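Local coordinates for protein exotoxin 3 (Staphylococcus aureus, PDB 2Z8L) that is a staphylococcal superantigen-like toxin that binds the glycan sialyl Lewis X, probably letting the bacterium latch on to sialylated host glycoproteins, at residues F19-R22 with D23-G27. Sequence-based numbering, arbitrary orientation.
Sequences FDLR and DYYSG. Unlike the reference sequence in segment 23-27: G27 (reference Arg).
R22 and D23, neighbours in sequence, join in a salt bridge on the short N-terminal helix 18-25, which packs against helix 141-155 of the beta-grasp domain. From CB of R22, CG leaves anti to the backbone N (chi1 -175°), and from there the chain runs extended to NE, reaching outward from the helix before the guanidinium turns toward S26. CG lies 4.0 Å from S26 OG; CD passes near D23 OD1. NE and NH2 lie more loosely about S26 OG, and CZ comes 3.5 Å from S26 OG. At the tip NH1 gives its hydrogen to D23 OD1 over 2.9 Å, a bent bond (134° at the hydrogen) lying close to the guanidinium plane, which stands nearly perpendicular to the carboxylate. One guanidinium face is occupied off-centre by S26 OG, and that hydroxyl donates to R22 O at 2.7 Å from well above the carbonyl plane. S26 thus touches both ends of the arginine, while I153 and Y159 also meet this side chain.

The helical bonds D23 N to F19 O and Y24 N to D20 O are regular; the next, Y25 N to L21 O, is stretched to 3.3 Å and weak. On the buried side Y25 faces the beta-grasp domain, its OH held by D145 and by the backbone N of L186, its ring meeting F146. The sialyl Lewis X galactose is about 10 Å from the Y25 side chain, which is therefore near the glycan but not in contact with it. L21 runs alongside the tyrosine and touches the ring at its edge, CD1 coming within 3.8 Å of Y25 CE2.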
loop_
_atom_site.group_PDB
_atom_site.type_symbol
_atom_site.label_atom_id
_atom_site.label_comp_id
_atom_site.label_asym_id
_atom_site.label_seq_id
_atom_site.Cartn_x
_atom_site.Cartn_y
_atom_site.Cartn_z
ATOM N N PHE A 19 9.156 -6.690 -16.437
ATOM C CA PHE A 19 9.266 -5.246 -16.632
ATOM C C PHE A 19 7.964 -4.500 -16.403
ATOM O O PHE A 19 7.977 -3.347 -15.966
ATOM C CB PHE A 19 9.846 -4.936 -17.995
ATOM C CG PHE A 19 11.217 -5.457 -18.176
ATOM C CD1 PHE A 19 12.268 -4.866 -17.504
ATOM C CD2 PHE A 19 11.473 -6.554 -18.988
ATOM C CE1 PHE A 19 13.567 -5.316 -17.684
ATOM C CE2 PHE A 19 12.753 -7.023 -19.146
ATOM C CZ PHE A 19 13.803 -6.413 -18.459
ATOM N N ASP A 20 6.834 -5.162 -16.650
ATOM C CA ASP A 20 5.526 -4.571 -16.321
ATOM C C ASP A 20 5.323 -4.488 -14.792
ATOM O O ASP A 20 4.731 -3.539 -14.292
ATOM C CB ASP A 20 4.361 -5.369 -16.931
ATOM C CG ASP A 20 4.437 -5.467 -18.427
ATOM O OD1 ASP A 20 4.798 -4.453 -19.076
ATOM O OD2 ASP A 20 4.110 -6.557 -18.965
ATOM N N LEU A 21 5.799 -5.490 -14.082
ATOM C CA LEU A 21 5.729 -5.492 -12.630
ATOM C C LEU A 21 6.597 -4.337 -12.098
ATOM O O LEU A 21 6.184 -3.573 -11.236
ATOM C CB LEU A 21 6.219 -6.848 -12.130
ATOM C CG LEU A 21 6.161 -7.187 -10.672
ATOM C CD1 LEU A 21 4.754 -6.941 -10.165
ATOM C CD2 LEU A 21 6.590 -8.661 -10.533
ATOM N N ARG A 22 7.811 -4.196 -12.625
ATOM C CA ARG A 22 8.687 -3.109 -12.225
ATOM C C ARG A 22 8.076 -1.737 -12.538
ATOM O O ARG A 22 8.132 -0.803 -11.724
ATOM C CB ARG A 22 10.064 -3.244 -12.899
ATOM C CG ARG A 22 11.097 -2.205 -12.444
ATOM C CD ARG A 22 12.129 -1.895 -13.436
ATOM N NE ARG A 22 12.793 -0.630 -13.101
ATOM C CZ ARG A 22 12.343 0.597 -13.405
ATOM N NH1 ARG A 22 11.211 0.795 -14.090
ATOM N NH2 ARG A 22 13.052 1.659 -13.026
ATOM N N ASP A 23 7.480 -1.585 -13.704
ATOM C CA ASP A 23 7.020 -0.281 -14.123
ATOM C C ASP A 23 5.798 0.119 -13.284
ATOM O O ASP A 23 5.612 1.305 -12.986
ATOM C CB ASP A 23 6.747 -0.238 -15.632
ATOM C CG ASP A 23 8.038 -0.330 -16.486
ATOM O OD1 ASP A 23 9.179 -0.286 -15.917
ATOM O OD2 ASP A 23 7.927 -0.504 -17.735
ATOM N N TYR A 24 4.981 -0.860 -12.898
ATOM C CA TYR A 24 3.834 -0.618 -11.982
ATOM C C TYR A 24 4.309 0.017 -10.685
ATOM O O TYR A 24 3.803 1.035 -10.266
ATOM C CB TYR A 24 3.063 -1.900 -11.669
ATOM C CG TYR A 24 1.914 -1.731 -10.715
ATOM C CD1 TYR A 24 0.701 -1.214 -11.140
ATOM C CD2 TYR A 24 2.015 -2.075 -9.404
ATOM C CE1 TYR A 24 -0.365 -1.075 -10.249
ATOM C CE2 TYR A 24 0.956 -1.959 -8.538
ATOM C CZ TYR A 24 -0.229 -1.429 -8.978
ATOM O OH TYR A 24 -1.310 -1.300 -8.139
ATOM N N TYR A 25 5.326 -0.581 -10.064
ATOM C CA TYR A 25 5.790 -0.118 -8.781
ATOM C C TYR A 25 6.739 1.039 -8.828
ATOM O O TYR A 25 7.114 1.568 -7.792
ATOM C CB TYR A 25 6.404 -1.294 -7.998
ATOM C CG TYR A 25 5.405 -2.261 -7.428
ATOM C CD1 TYR A 25 4.605 -1.894 -6.359
ATOM C CD2 TYR A 25 5.188 -3.469 -8.004
ATOM C CE1 TYR A 25 3.686 -2.754 -5.757
ATOM C CE2 TYR A 25 4.281 -4.367 -7.398
ATOM C CZ TYR A 25 3.509 -3.992 -6.317
ATOM O OH TYR A 25 2.596 -4.862 -5.748
ATOM N N SER A 26 7.094 1.482 -10.047
ATOM C CA SER A 26 7.955 2.648 -10.307
ATOM C C SER A 26 7.131 3.837 -10.702
ATOM O O SER A 26 7.678 4.929 -10.952
ATOM C CB SER A 26 8.915 2.349 -11.477
ATOM O OG SER A 26 9.730 1.278 -11.165
ATOM N N GLY A 27 5.819 3.635 -10.780
ATOM C CA GLY A 27 4.921 4.628 -11.284
ATOM C C GLY A 27 4.356 5.539 -10.227
ATOM O O GLY A 27 4.668 5.459 -9.048
#